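Local coordinates for protein alanine racemase (Enterococcus faecalis, PDB 3E5P) that belongs to the alanine racemase family, binds pyridoxal-5'-phosphate, and pairs an N-terminal eight-stranded TIM barrel with a strand-rich C-terminal domain in each subunit of a dimer, at residues R7-H12 against V282-A287; V256-A261 against E276-T281; W290-Q295 against V309-M314; F297-N302 against E340-Q345. The protein carries 1 engineered substitution. All blocks are in the same frame, centred on the assembly; numbering follows the deposited sequence.

Contact 1. Residues R7-H12 against V282-A287. With PPI (propanoic acid), chain K.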
loop_
_atom_site.group_PDB
_atom_site.type_symbol
_atom_site.label_atom_id
_atom_site.label_comp_id
_atom_site.label_asym_id
_atom_site.label_seq_id
_atom_site.Cartn_x
_atom_site.Cartn_y
_atom_site.Cartn_z
ATOM N N ARG C 7 -9.043 -13.151 -9.397
ATOM C CA ARG C 7 -8.202 -13.827 -8.428
ATOM C C ARG C 7 -9.021 -14.034 -7.149
ATOM O O ARG C 7 -9.740 -13.137 -6.711
ATOM C CB ARG C 7 -6.968 -12.983 -8.149
ATOM C CG ARG C 7 -5.925 -13.706 -7.346
ATOM C CD ARG C 7 -4.823 -12.766 -6.950
ATOM N NE ARG C 7 -5.338 -11.656 -6.165
ATOM C CZ ARG C 7 -4.577 -10.683 -5.688
ATOM N NH1 ARG C 7 -3.276 -10.710 -5.932
ATOM N NH2 ARG C 7 -5.111 -9.690 -4.976
ATOM N N PRO C 8 -8.916 -15.220 -6.529
ATOM C CA PRO C 8 -9.661 -15.545 -5.304
ATOM C C PRO C 8 -9.486 -14.650 -4.069
ATOM O O PRO C 8 -10.317 -14.685 -3.158
ATOM C CB PRO C 8 -9.264 -16.995 -5.041
ATOM C CG PRO C 8 -7.875 -17.065 -5.587
ATOM C CD PRO C 8 -8.003 -16.319 -6.889
ATOM N N THR C 9 -8.426 -13.848 -4.029
ATOM C CA THR C 9 -8.189 -12.961 -2.888
ATOM C C THR C 9 -9.228 -11.839 -2.839
ATOM O O THR C 9 -9.498 -11.193 -3.856
ATOM C CB THR C 9 -6.825 -12.346 -2.989
ATOM O OG1 THR C 9 -5.869 -13.384 -3.197
ATOM C CG2 THR C 9 -6.492 -11.592 -1.732
ATOM N N ARG C 10 -9.793 -11.578 -1.663
ATOM C CA ARG C 10 -10.829 -10.549 -1.577
ATOM C C ARG C 10 -10.999 -9.904 -0.196
ATOM O O ARG C 10 -10.786 -10.551 0.832
ATOM C CB ARG C 10 -12.160 -11.161 -2.027
ATOM C CG ARG C 10 -13.184 -10.156 -2.496
ATOM C CD ARG C 10 -13.693 -10.490 -3.902
ATOM N NE ARG C 10 -12.600 -10.756 -4.826
ATOM C CZ ARG C 10 -12.764 -11.143 -6.085
ATOM N NH1 ARG C 10 -13.979 -11.306 -6.577
ATOM N NH2 ARG C 10 -11.712 -11.388 -6.846
ATOM N N LEU C 11 -11.385 -8.628 -0.192
ATOM C CA LEU C 11 -11.627 -7.860 1.028
ATOM C C LEU C 11 -13.137 -7.667 1.201
ATOM O O LEU C 11 -13.775 -7.015 0.383
ATOM C CB LEU C 11 -10.958 -6.479 0.935
ATOM C CG LEU C 11 -9.490 -6.269 1.342
ATOM C CD1 LEU C 11 -8.965 -5.001 0.725
ATOM C CD2 LEU C 11 -9.368 -6.198 2.849
ATOM N N HIS C 12 -13.718 -8.228 2.252
ATOM C CA HIS C 12 -15.155 -8.061 2.469
ATOM C C HIS C 12 -15.433 -6.995 3.520
ATOM O O HIS C 12 -14.975 -7.099 4.665
ATOM C CB HIS C 12 -15.794 -9.372 2.922
ATOM C CG HIS C 12 -15.492 -10.533 2.030
ATOM N ND1 HIS C 12 -14.349 -11.296 2.164
ATOM C CD2 HIS C 12 -16.178 -11.056 0.986
ATOM C CE1 HIS C 12 -14.348 -12.244 1.242
ATOM N NE2 HIS C 12 -15.446 -12.120 0.515
ATOM N N VAL C 282 -0.959 -19.642 -1.341
ATOM C CA VAL C 282 -2.013 -18.656 -1.228
ATOM C C VAL C 282 -1.687 -17.465 -2.115
ATOM O O VAL C 282 -0.587 -16.925 -2.040
ATOM C CB VAL C 282 -2.135 -18.193 0.208
ATOM C CG1 VAL C 282 -3.334 -17.269 0.349
ATOM C CG2 VAL C 282 -2.247 -19.403 1.124
ATOM N N PRO C 283 -2.648 -17.033 -2.958
ATOM C CA PRO C 283 -2.489 -15.904 -3.886
ATOM C C PRO C 283 -2.620 -14.477 -3.318
ATOM O O PRO C 283 -3.476 -13.703 -3.751
ATOM C CB PRO C 283 -3.537 -16.200 -4.955
ATOM C CG PRO C 283 -4.668 -16.758 -4.127
ATOM C CD PRO C 283 -3.970 -17.670 -3.126
ATOM N N ILE C 284 -1.773 -14.147 -2.346
ATOM C CA ILE C 284 -1.721 -12.811 -1.744
ATOM C C ILE C 284 -0.269 -12.626 -1.316
ATOM O O ILE C 284 0.331 -13.541 -0.732
ATOM C CB ILE C 284 -2.624 -12.673 -0.502
ATOM C CG1 ILE C 284 -2.608 -11.218 -0.017
ATOM C CG2 ILE C 284 -2.120 -13.577 0.618
ATOM C CD1 ILE C 284 -3.685 -10.889 1.004
ATOM N N GLY C 285 0.299 -11.464 -1.630
ATOM C CA GLY C 285 1.681 -11.196 -1.273
ATOM C C GLY C 285 1.846 -9.818 -0.665
ATOM O O GLY C 285 0.861 -9.150 -0.362
ATOM N N TYR C 286 3.080 -9.369 -0.485
ATOM C CA TYR C 286 3.261 -8.052 0.098
ATOM C C TYR C 286 2.777 -6.925 -0.806
ATOM O O TYR C 286 2.252 -5.939 -0.309
ATOM C CB TYR C 286 4.716 -7.838 0.560
ATOM C CG TYR C 286 5.801 -8.077 -0.454
ATOM C CD1 TYR C 286 6.090 -7.122 -1.424
ATOM C CD2 TYR C 286 6.569 -9.252 -0.422
ATOM C CE1 TYR C 286 7.114 -7.317 -2.345
ATOM C CE2 TYR C 286 7.597 -9.467 -1.337
ATOM C CZ TYR C 286 7.864 -8.492 -2.304
ATOM O OH TYR C 286 8.834 -8.697 -3.258
ATOM N N ALA C 287 2.904 -7.077 -2.120
ATOM C CA ALA C 287 2.439 -6.044 -3.051
ATOM C C ALA C 287 0.942 -5.785 -2.871
ATOM O O ALA C 287 0.402 -4.829 -3.415
ATOM C CB ALA C 287 2.717 -6.462 -4.495
HETATM C C1 PPI K . 9.358 -11.537 -4.507
HETATM C C2 PPI K . 10.262 -11.120 -3.356
HETATM C C3 PPI K . 11.751 -11.174 -3.680
HETATM O O1 PPI K . 9.364 -10.869 -5.570
HETATM O O2 PPI K . 8.622 -12.535 -4.352
#
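Thr9, Arg7 and Pro8 all meet Pro283. The hydroxyl of Thr9 donates to the Pro283 carbonyl. Thr9 OG1 to Pro283 O is only 2.5 Å in the model, so the exact length is doubtful. With OG1 beside the backbone N (chi1 -51°), the methyl of Thr9 is left to pack on Ile284, CG2 to CD1 at 4.0 Å. The two side chains lie roughly at right angles.

The same carbonyl oxygen sits over one face of the Arg7 guanidinium, displaced toward the rim. Arg7 NE is 3.7 Å from Pro283 O, and no N-H of the guanidinium points at it. The Arg7 chain runs extended through chi1 and chi2, so its CD comes 3.6 Å from Pro283 O. The bend at chi3 (59°) then turns the guanidinium face to the oxygen. Pro8 adds an apolar touch, ring to ring, with its CG 3.5 Å from Pro283 CG.

Pro283 is the centre of an inverse gamma turn, closed by a weak bond from Ile284 N to Val282 O. The turn presents the carbonyl to Thr9. Further out, Arg7 makes a salt bridge with Asp288, which also accepts from Gly285 N. Thr9 OG1 is hydrogen-bonded to Ser251 OG as well. Leu67 of the second subunit packs on Arg7.

The contact joins the lead-in to strand 10-13 to the exit of strand 277-282. Strand 247-252, beside strand 10-13 in its sheet, touches Pro283 through Ser251.

Contact 2. Residues V256-A261 against E276-T281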
loop_
_atom_site.group_PDB
_atom_site.type_symbol
_atom_site.label_atom_id
_atom_site.label_comp_id
_atom_site.label_asym_id
_atom_site.label_seq_id
_atom_site.Cartn_x
_atom_site.Cartn_y
_atom_site.Cartn_z
ATOM N N VAL C 256 -1.622 -27.235 -3.664
ATOM C CA VAL C 256 -1.282 -27.982 -2.462
ATOM C C VAL C 256 -0.349 -29.096 -2.869
ATOM O O VAL C 256 -0.631 -29.832 -3.810
ATOM C CB VAL C 256 -2.520 -28.609 -1.807
ATOM C CG1 VAL C 256 -2.131 -29.271 -0.501
ATOM C CG2 VAL C 256 -3.575 -27.547 -1.562
ATOM N N LYS C 257 0.764 -29.219 -2.162
ATOM C CA LYS C 257 1.738 -30.248 -2.473
ATOM C C LYS C 257 2.467 -30.720 -1.227
ATOM O O LYS C 257 2.612 -29.976 -0.253
ATOM C CB LYS C 257 2.752 -29.723 -3.505
ATOM C CG LYS C 257 4.173 -29.464 -2.976
ATOM C CD LYS C 257 4.252 -28.231 -2.077
ATOM C CE LYS C 257 4.342 -26.932 -2.873
ATOM N NZ LYS C 257 5.711 -26.686 -3.404
ATOM N N ARG C 258 2.921 -31.966 -1.260
ATOM C CA ARG C 258 3.648 -32.518 -0.139
ATOM C C ARG C 258 5.134 -32.459 -0.455
ATOM O O ARG C 258 5.555 -32.752 -1.567
ATOM C CB ARG C 258 3.223 -33.962 0.128
ATOM C CG ARG C 258 3.947 -34.570 1.315
ATOM C CD ARG C 258 3.391 -35.928 1.716
ATOM N NE ARG C 258 3.511 -36.921 0.650
ATOM C CZ ARG C 258 3.487 -38.235 0.850
ATOM N NH1 ARG C 258 3.352 -38.718 2.080
ATOM N NH2 ARG C 258 3.597 -39.063 -0.180
ATOM N N LEU C 259 5.917 -32.065 0.538
ATOM C CA LEU C 259 7.357 -31.950 0.396
ATOM C C LEU C 259 8.064 -32.881 1.373
ATOM O O LEU C 259 7.571 -33.131 2.475
ATOM C CB LEU C 259 7.790 -30.500 0.646
ATOM C CG LEU C 259 7.541 -29.518 -0.500
ATOM C CD1 LEU C 259 7.704 -28.091 -0.025
ATOM C CD2 LEU C 259 8.510 -29.824 -1.629
ATOM N N ALA C 260 9.218 -33.395 0.957
ATOM C CA ALA C 260 10.014 -34.291 1.784
ATOM C C ALA C 260 10.740 -33.473 2.842
ATOM O O ALA C 260 10.916 -32.267 2.690
ATOM C CB ALA C 260 11.026 -35.034 0.921
ATOM N N ALA C 261 11.155 -34.124 3.920
ATOM C CA ALA C 261 11.873 -33.416 4.966
ATOM C C ALA C 261 13.174 -32.906 4.347
ATOM O O ALA C 261 13.681 -33.500 3.394
ATOM C CB ALA C 261 12.167 -34.352 6.127
ATOM N N GLU C 276 7.763 -34.793 6.526
ATOM C CA GLU C 276 6.707 -34.805 5.528
ATOM C C GLU C 276 5.790 -33.641 5.869
ATOM O O GLU C 276 5.232 -33.585 6.968
ATOM C CB GLU C 276 5.929 -36.123 5.597
ATOM C CG GLU C 276 6.698 -37.344 5.096
ATOM C CD GLU C 276 7.020 -37.269 3.608
ATOM O OE1 GLU C 276 7.584 -38.239 3.064
ATOM O OE2 GLU C 276 6.712 -36.235 2.979
ATOM N N GLU C 277 5.652 -32.702 4.943
ATOM C CA GLU C 277 4.808 -31.536 5.174
ATOM C C GLU C 277 3.925 -31.223 3.985
ATOM O O GLU C 277 4.315 -31.428 2.836
ATOM C CB GLU C 277 5.663 -30.306 5.492
ATOM C CG GLU C 277 5.992 -30.120 6.959
ATOM C CD GLU C 277 6.863 -28.897 7.206
ATOM O OE1 GLU C 277 6.533 -27.812 6.677
ATOM O OE2 GLU C 277 7.876 -29.018 7.936
ATOM N N TRP C 278 2.726 -30.728 4.271
ATOM C CA TRP C 278 1.790 -30.360 3.219
ATOM C C TRP C 278 1.825 -28.848 3.063
ATOM O O TRP C 278 1.402 -28.107 3.956
ATOM C CB TRP C 278 0.373 -30.816 3.566
ATOM C CG TRP C 278 0.211 -32.304 3.555
ATOM C CD1 TRP C 278 0.479 -33.171 4.575
ATOM C CD2 TRP C 278 -0.220 -33.107 2.453
ATOM N NE1 TRP C 278 0.244 -34.463 4.176
ATOM C CE2 TRP C 278 -0.186 -34.452 2.876
ATOM C CE3 TRP C 278 -0.631 -32.818 1.145
ATOM C CZ2 TRP C 278 -0.546 -35.509 2.040
ATOM C CZ3 TRP C 278 -0.989 -33.869 0.315
ATOM C CH2 TRP C 278 -0.942 -35.197 0.766
ATOM N N ILE C 279 2.331 -28.388 1.926
ATOM C CA ILE C 279 2.431 -26.959 1.695
ATOM C C ILE C 279 1.413 -26.420 0.695
ATOM O O ILE C 279 1.326 -26.895 -0.445
ATOM C CB ILE C 279 3.842 -26.606 1.235
ATOM C CG1 ILE C 279 4.859 -27.306 2.143
ATOM C CG2 ILE C 279 4.046 -25.114 1.275
ATOM C CD1 ILE C 279 4.679 -27.041 3.624
ATOM N N GLY C 280 0.647 -25.420 1.137
ATOM C CA GLY C 280 -0.359 -24.806 0.289
ATOM C C GLY C 280 0.028 -23.408 -0.154
ATOM O O GLY C 280 0.603 -22.643 0.619
ATOM N N THR C 281 -0.288 -23.068 -1.399
ATOM C CA THR C 281 0.041 -21.756 -1.947
ATOM C C THR C 281 -1.158 -20.818 -1.921
ATOM O O THR C 281 -2.232 -21.143 -2.424
ATOM C CB THR C 281 0.542 -21.873 -3.389
ATOM O OG1 THR C 281 1.802 -22.550 -3.391
ATOM C CG2 THR C 281 0.706 -20.497 -4.017
#
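Lys257 and Ile279 face each other as an antiparallel hydrogen-bonded pair. Lys257 N donates to Ile279 O at 2.9 Å, and Ile279 N returns a bond to Lys257 O at 2.7 Å. The next such pair is Leu259 with Glu277. Leu259 N reaches Glu277 O at 2.9 Å, and Glu277 N reaches Leu259 O at 3.2 Å. All four N-H groups point well at their acceptors.

Val256-Gly280 and Arg258-Trp278 are the non-hydrogen-bonded pairs. Trp278 and Gly280 turn their backbone bonds to Leu321 and Ile319 on strand 317-321. Across the pairs CA-H groups lean on carbonyls, as Arg258 CA does on Glu277 O at 3.2 Å.

On the face with Trp278, the Arg258 CB lies over the six-membered ring in a CH-pi contact, 4.1 Å from its centroid and 8° off the normal. Val256 CG1 meets the same ring at its edge. Glu276 OE2 touches Arg258 CD but stays 4.0 Å from Arg258 NE, well out of the guanidinium plane. No N-H points at it, so any attraction is probably one of charge.

On the other face Leu259 CD1 packs on Ile279 CG1, and the Lys257 chain runs over Ile279. Three bends fold the lysine so that NZ finds Gly138 O of the second subunit. Glu277 OE1 is bonded to Tyr271 OH, and its OE2 accepts from Glu274 N.

This is a regular antiparallel ladder. Strand 256-259 is the outer strand and 277-282 the middle one of a three-stranded sheet in the C-terminal domain.

Contact 3. Residues W290-Q295 against V309-M314. With PPI (propanoic acid), chain K.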
loop_
_atom_site.group_PDB
_atom_site.type_symbol
_atom_site.label_atom_id
_atom_site.label_comp_id
_atom_site.label_asym_id
_atom_site.label_seq_id
_atom_site.Cartn_x
_atom_site.Cartn_y
_atom_site.Cartn_z
ATOM N N TRP C 290 0.071 -7.634 2.295
ATOM C CA TRP C 290 0.370 -8.725 3.219
ATOM C C TRP C 290 1.891 -8.687 3.317
ATOM O O TRP C 290 2.589 -9.437 2.634
ATOM C CB TRP C 290 -0.106 -10.060 2.620
ATOM C CG TRP C 290 -0.281 -11.160 3.623
ATOM C CD1 TRP C 290 0.410 -12.342 3.690
ATOM C CD2 TRP C 290 -1.191 -11.166 4.727
ATOM N NE1 TRP C 290 -0.014 -13.083 4.773
ATOM C CE2 TRP C 290 -0.995 -12.385 5.427
ATOM C CE3 TRP C 290 -2.154 -10.258 5.198
ATOM C CZ2 TRP C 290 -1.723 -12.717 6.571
ATOM C CZ3 TRP C 290 -2.877 -10.587 6.339
ATOM C CH2 TRP C 290 -2.654 -11.813 7.015
ATOM N N LEU C 291 2.398 -7.795 4.163
ATOM C CA LEU C 291 3.836 -7.605 4.322
ATOM C C LEU C 291 4.691 -8.836 4.630
ATOM O O LEU C 291 4.209 -9.830 5.156
ATOM C CB LEU C 291 4.101 -6.512 5.365
ATOM C CG LEU C 291 3.537 -5.121 5.060
ATOM C CD1 LEU C 291 4.076 -4.144 6.099
ATOM C CD2 LEU C 291 3.926 -4.662 3.635
ATOM N N ARG C 292 5.974 -8.734 4.288
ATOM C CA ARG C 292 6.951 -9.801 4.486
ATOM C C ARG C 292 7.120 -10.177 5.948
ATOM O O ARG C 292 7.260 -11.353 6.276
ATOM C CB ARG C 292 8.312 -9.384 3.895
ATOM C CG ARG C 292 8.213 -8.906 2.447
ATOM C CD ARG C 292 9.514 -8.397 1.906
ATOM N NE ARG C 292 10.584 -9.370 2.072
ATOM C CZ ARG C 292 11.564 -9.254 2.965
ATOM N NH1 ARG C 292 11.606 -8.201 3.778
ATOM N NH2 ARG C 292 12.512 -10.181 3.036
ATOM N N HIS C 293 7.102 -9.189 6.832
ATOM C CA HIS C 293 7.269 -9.478 8.249
ATOM C C HIS C 293 6.144 -10.287 8.868
ATOM O O HIS C 293 6.071 -10.410 10.090
ATOM C CB HIS C 293 7.481 -8.193 9.046
ATOM C CG HIS C 293 8.916 -7.794 9.145
ATOM N ND1 HIS C 293 9.548 -7.047 8.179
ATOM C CD2 HIS C 293 9.865 -8.109 10.059
ATOM C CE1 HIS C 293 10.826 -6.919 8.492
ATOM N NE2 HIS C 293 11.044 -7.556 9.627
ATOM N N LEU C 294 5.282 -10.850 8.028
ATOM C CA LEU C 294 4.180 -11.657 8.525
ATOM C C LEU C 294 4.485 -13.164 8.580
ATOM O O LEU C 294 3.663 -13.946 9.055
ATOM C CB LEU C 294 2.916 -11.392 7.695
ATOM C CG LEU C 294 2.231 -10.049 8.019
ATOM C CD1 LEU C 294 1.045 -9.782 7.083
ATOM C CD2 LEU C 294 1.758 -10.073 9.464
ATOM N N GLN C 295 5.672 -13.563 8.135
ATOM C CA GLN C 295 6.064 -14.974 8.125
ATOM C C GLN C 295 5.530 -15.898 9.221
ATOM O O GLN C 295 4.793 -16.833 8.941
ATOM C CB GLN C 295 7.586 -15.120 8.073
ATOM C CG GLN C 295 8.148 -15.020 6.681
ATOM C CD GLN C 295 9.620 -15.362 6.611
ATOM O OE1 GLN C 295 10.023 -16.510 6.789
ATOM N NE2 GLN C 295 10.435 -14.354 6.351
ATOM N N VAL C 309 4.828 -20.285 6.244
ATOM C CA VAL C 309 6.244 -20.612 6.238
ATOM C C VAL C 309 7.137 -20.169 5.174
ATOM O O VAL C 309 6.600 -20.260 4.072
ATOM C CB VAL C 309 6.622 -22.151 6.651
ATOM C CG1 VAL C 309 6.137 -22.539 8.052
ATOM C CG2 VAL C 309 5.848 -22.935 5.611
ATOM N N GLY C 310 8.351 -19.666 5.346
ATOM C CA GLY C 310 9.112 -19.191 4.203
ATOM C C GLY C 310 8.802 -17.743 3.868
ATOM O O GLY C 310 7.796 -17.189 4.301
ATOM N N ARG C 311 9.659 -17.126 3.074
ATOM C CA ARG C 311 9.463 -15.720 2.726
ATOM C C ARG C 311 8.177 -15.399 1.971
ATOM O O ARG C 311 7.845 -16.050 0.989
ATOM C CB ARG C 311 10.655 -15.216 1.918
ATOM C CG ARG C 311 11.323 -14.000 2.511
ATOM C CD ARG C 311 11.776 -14.280 3.910
ATOM N NE ARG C 311 12.942 -13.497 4.292
ATOM C CZ ARG C 311 13.549 -13.626 5.465
ATOM N NH1 ARG C 311 13.080 -14.490 6.349
ATOM N NH2 ARG C 311 14.644 -12.941 5.742
ATOM N N VAL C 312 7.453 -14.394 2.448
ATOM C CA VAL C 312 6.234 -13.955 1.787
ATOM C C VAL C 312 6.670 -13.354 0.470
ATOM O O VAL C 312 7.517 -12.473 0.450
ATOM C CB VAL C 312 5.522 -12.852 2.583
ATOM C CG1 VAL C 312 4.376 -12.283 1.763
ATOM C CG2 VAL C 312 5.003 -13.402 3.910
ATOM N N CYS C 313 6.109 -13.822 -0.634
ATOM C CA CYS C 313 6.487 -13.277 -1.936
ATOM C C CYS C 313 5.706 -12.002 -2.270
ATOM O O CYS C 313 4.875 -11.530 -1.499
ATOM C CB CYS C 313 6.256 -14.312 -3.037
ATOM S SG CYS C 313 7.187 -15.827 -2.801
ATOM N N MET C 314 5.971 -11.451 -3.440
ATOM C CA MET C 314 5.290 -10.247 -3.848
ATOM C C MET C 314 3.818 -10.529 -4.069
ATOM O O MET C 314 2.974 -9.749 -3.636
ATOM C CB MET C 314 5.918 -9.713 -5.128
ATOM C CG MET C 314 5.435 -8.344 -5.564
ATOM S SD MET C 314 6.342 -7.866 -7.046
ATOM C CE MET C 314 7.778 -7.052 -6.351
HETATM C C1 PPI K . 9.358 -11.537 -4.507
HETATM C C2 PPI K . 10.262 -11.120 -3.356
HETATM C C3 PPI K . 11.751 -11.174 -3.680
HETATM O O1 PPI K . 9.364 -10.869 -5.570
HETATM O O2 PPI K . 8.622 -12.535 -4.352
HETATM O O HOH W 1 8.647 -13.050 4.419
#
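Val312 has CG1 anti to its backbone N (chi1 172°), which sets that methyl 3.5 Å from Trp290 O. Its CG2 is turned to the Leu291 and Arg292 carbonyls. In Arg292 a bend at chi3 (53°) brings the guanidinium beside that of Arg311. NH2 of Arg292 is 3.6 Å from NE of Arg311, and the planes stand 78° apart. These are like charges, and Arg292 NH1 is hydrogen-bonded to a nonaethylene glycol.

Gln295 CG lies 3.2 Å from Gly310 O. A water joins the backbones. It donates to Arg292 O at 2.9 Å and accepts from Val312 N at 2.7 Å.

Arg292 N is held by Glu357 of the second subunit. Beyond Val312, Met314 N donates to propanoic acid O2 at 3.0 Å. Two irregular loops thus pack together at the dimer interface beside a ligand site, consistent with the alanine racemase family, whose active sites lie between subunits.

Contact 4. Residues F297-N302 against E340-Q345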
loop_
_atom_site.group_PDB
_atom_site.type_symbol
_atom_site.label_atom_id
_atom_site.label_comp_id
_atom_site.label_asym_id
_atom_site.label_seq_id
_atom_site.Cartn_x
_atom_site.Cartn_y
_atom_site.Cartn_z
ATOM N N PHE C 297 3.175 -15.595 11.191
ATOM C CA PHE C 297 1.750 -15.423 11.451
ATOM C C PHE C 297 1.008 -16.667 10.977
ATOM O O PHE C 297 1.532 -17.443 10.169
ATOM C CB PHE C 297 1.237 -14.173 10.725
ATOM C CG PHE C 297 -0.033 -13.603 11.300
ATOM C CD1 PHE C 297 -0.060 -13.077 12.591
ATOM C CD2 PHE C 297 -1.200 -13.571 10.550
ATOM C CE1 PHE C 297 -1.229 -12.528 13.122
ATOM C CE2 PHE C 297 -2.382 -13.021 11.084
ATOM C CZ PHE C 297 -2.389 -12.503 12.365
ATOM N N THR C 298 -0.202 -16.868 11.490
ATOM C CA THR C 298 -0.989 -18.032 11.113
ATOM C C THR C 298 -2.331 -17.587 10.582
ATOM O O THR C 298 -2.967 -16.707 11.159
ATOM C CB THR C 298 -1.235 -18.974 12.314
ATOM O OG1 THR C 298 -1.902 -18.250 13.356
ATOM C CG2 THR C 298 0.076 -19.526 12.841
ATOM N N VAL C 299 -2.752 -18.185 9.474
ATOM C CA VAL C 299 -4.036 -17.848 8.884
ATOM C C VAL C 299 -4.952 -19.044 9.069
ATOM O O VAL C 299 -4.519 -20.095 9.547
ATOM C CB VAL C 299 -3.909 -17.490 7.380
ATOM C CG1 VAL C 299 -3.116 -16.198 7.227
ATOM C CG2 VAL C 299 -3.229 -18.623 6.621
ATOM N N LEU C 300 -6.214 -18.886 8.691
ATOM C CA LEU C 300 -7.187 -19.949 8.879
ATOM C C LEU C 300 -7.658 -20.675 7.628
ATOM O O LEU C 300 -7.842 -20.068 6.564
ATOM C CB LEU C 300 -8.403 -19.388 9.605
ATOM C CG LEU C 300 -8.078 -18.451 10.764
ATOM C CD1 LEU C 300 -9.370 -17.864 11.332
ATOM C CD2 LEU C 300 -7.304 -19.219 11.818
ATOM N N VAL C 301 -7.842 -21.989 7.796
ATOM C CA VAL C 301 -8.335 -22.905 6.766
ATOM C C VAL C 301 -9.103 -23.999 7.508
ATOM O O VAL C 301 -8.585 -24.591 8.454
ATOM C CB VAL C 301 -7.189 -23.550 5.950
ATOM C CG1 VAL C 301 -6.256 -24.281 6.870
ATOM C CG2 VAL C 301 -7.756 -24.517 4.933
ATOM N N ASN C 302 -10.343 -24.240 7.090
ATOM C CA ASN C 302 -11.210 -25.233 7.718
ATOM C C ASN C 302 -11.189 -25.138 9.242
ATOM O O ASN C 302 -11.167 -26.145 9.946
ATOM C CB ASN C 302 -10.835 -26.649 7.266
ATOM C CG ASN C 302 -11.127 -26.883 5.793
ATOM O OD1 ASN C 302 -12.166 -26.455 5.277
ATOM N ND2 ASN C 302 -10.216 -27.571 5.106
ATOM N N GLU C 340 -11.671 -20.042 15.955
ATOM C CA GLU C 340 -10.539 -19.125 15.843
ATOM C C GLU C 340 -10.882 -17.845 15.078
ATOM O O GLU C 340 -11.771 -17.839 14.226
ATOM C CB GLU C 340 -9.369 -19.839 15.148
ATOM C CG GLU C 340 -8.990 -21.172 15.781
ATOM C CD GLU C 340 -8.170 -21.020 17.045
ATOM O OE1 GLU C 340 -8.301 -21.884 17.938
ATOM O OE2 GLU C 340 -7.383 -20.051 17.145
ATOM N N GLU C 341 -10.156 -16.771 15.382
ATOM C CA GLU C 341 -10.359 -15.486 14.721
ATOM C C GLU C 341 -9.061 -14.697 14.581
ATOM O O GLU C 341 -8.243 -14.668 15.501
ATOM C CB GLU C 341 -11.386 -14.650 15.498
ATOM C CG GLU C 341 -11.289 -13.147 15.277
ATOM C CD GLU C 341 -12.511 -12.385 15.790
ATOM O OE1 GLU C 341 -13.049 -12.769 16.857
ATOM O OE2 GLU C 341 -12.923 -11.394 15.132
ATOM N N ASN C 342 -8.871 -14.071 13.420
ATOM C CA ASN C 342 -7.692 -13.243 13.184
ATOM C C ASN C 342 -8.108 -11.773 13.193
ATOM O O ASN C 342 -8.816 -11.311 12.294
ATOM C CB ASN C 342 -7.035 -13.574 11.841
ATOM C CG ASN C 342 -5.918 -14.595 11.970
ATOM O OD1 ASN C 342 -5.370 -14.789 13.046
ATOM N ND2 ASN C 342 -5.559 -15.234 10.860
ATOM N N THR C 343 -7.661 -11.050 14.216
ATOM C CA THR C 343 -7.968 -9.637 14.382
ATOM C C THR C 343 -6.954 -8.735 13.674
ATOM O O THR C 343 -5.775 -9.075 13.586
ATOM C CB THR C 343 -7.992 -9.283 15.882
ATOM O OG1 THR C 343 -9.156 -9.856 16.484
ATOM C CG2 THR C 343 -8.028 -7.796 16.092
ATOM N N LEU C 344 -7.402 -7.594 13.159
ATOM C CA LEU C 344 -6.470 -6.679 12.513
ATOM C C LEU C 344 -5.442 -6.294 13.566
ATOM O O LEU C 344 -4.280 -6.043 13.245
ATOM C CB LEU C 344 -7.175 -5.422 11.990
ATOM C CG LEU C 344 -7.745 -5.496 10.575
ATOM C CD1 LEU C 344 -8.288 -4.133 10.153
ATOM C CD2 LEU C 344 -6.638 -5.923 9.629
ATOM N N GLN C 345 -5.882 -6.242 14.821
ATOM C CA GLN C 345 -4.984 -5.925 15.931
ATOM C C GLN C 345 -3.903 -6.996 15.971
ATOM O O GLN C 345 -2.733 -6.689 16.201
ATOM C CB GLN C 345 -5.705 -5.945 17.275
ATOM C CG GLN C 345 -5.739 -4.630 17.974
ATOM C CD GLN C 345 -4.391 -3.953 18.041
ATOM O OE1 GLN C 345 -3.521 -4.345 18.815
ATOM N NE2 GLN C 345 -4.211 -2.920 17.223
#
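The Asn342 amide and the Phe297 ring reach toward one another, with their planes 28° apart. Phe297 CZ comes within 3.8 Å of Asn342 OD1. The ring gets there because its CG is anti to the backbone N (chi1 -158°).

The amide is fixed by a hydrogen bond. Asn342 ND2 donates to Thr298 O at 3.0 Å, with 161° at the hydrogen. The nitrogen lies on a lone pair in the carbonyl plane, and the oxygen lies nearly in the amide plane. ND2 also makes a weak bond to Leu333 O.

The Leu300 side chain runs alongside that of Asn342, pointing the other way. Leu300 then meets Glu340 at about a right angle, CD2 to the Glu340 CB at 4.0 Å. Its other methyl, CD1, touches the Glu340 O at 3.8 Å. The Glu340 carboxylate turns away to a salt bridge with Arg305.

Strand 298-301 lies between 304-307 and 330-332 in the six-stranded sheet. Strand 340-342 crosses near it and leads into helix 344-351, whose Met346 and Val347 touch Phe297.

From the N terminus, contact 1 closes by far the longest loop. It brings residues 7-12 to 282-287, so the whole TIM barrel lies between its segments. Contact 2 falls within that loop and closes a short one, 256-261 to 276-281. Its second segment runs directly into that of contact 1. Contacts 3 and 4 follow and cross, because 297-302 lies between the two segments of contact 3 and 309-314 between those of contact 4. Trp290 packs on Phe297 and Val299 where they meet. Contacts 1 and 3 touch through Tyr286 and Ala287 with Cys313 and Met314, beside propanoic acid. Contacts 1 and 4 both reach the six-stranded sheet.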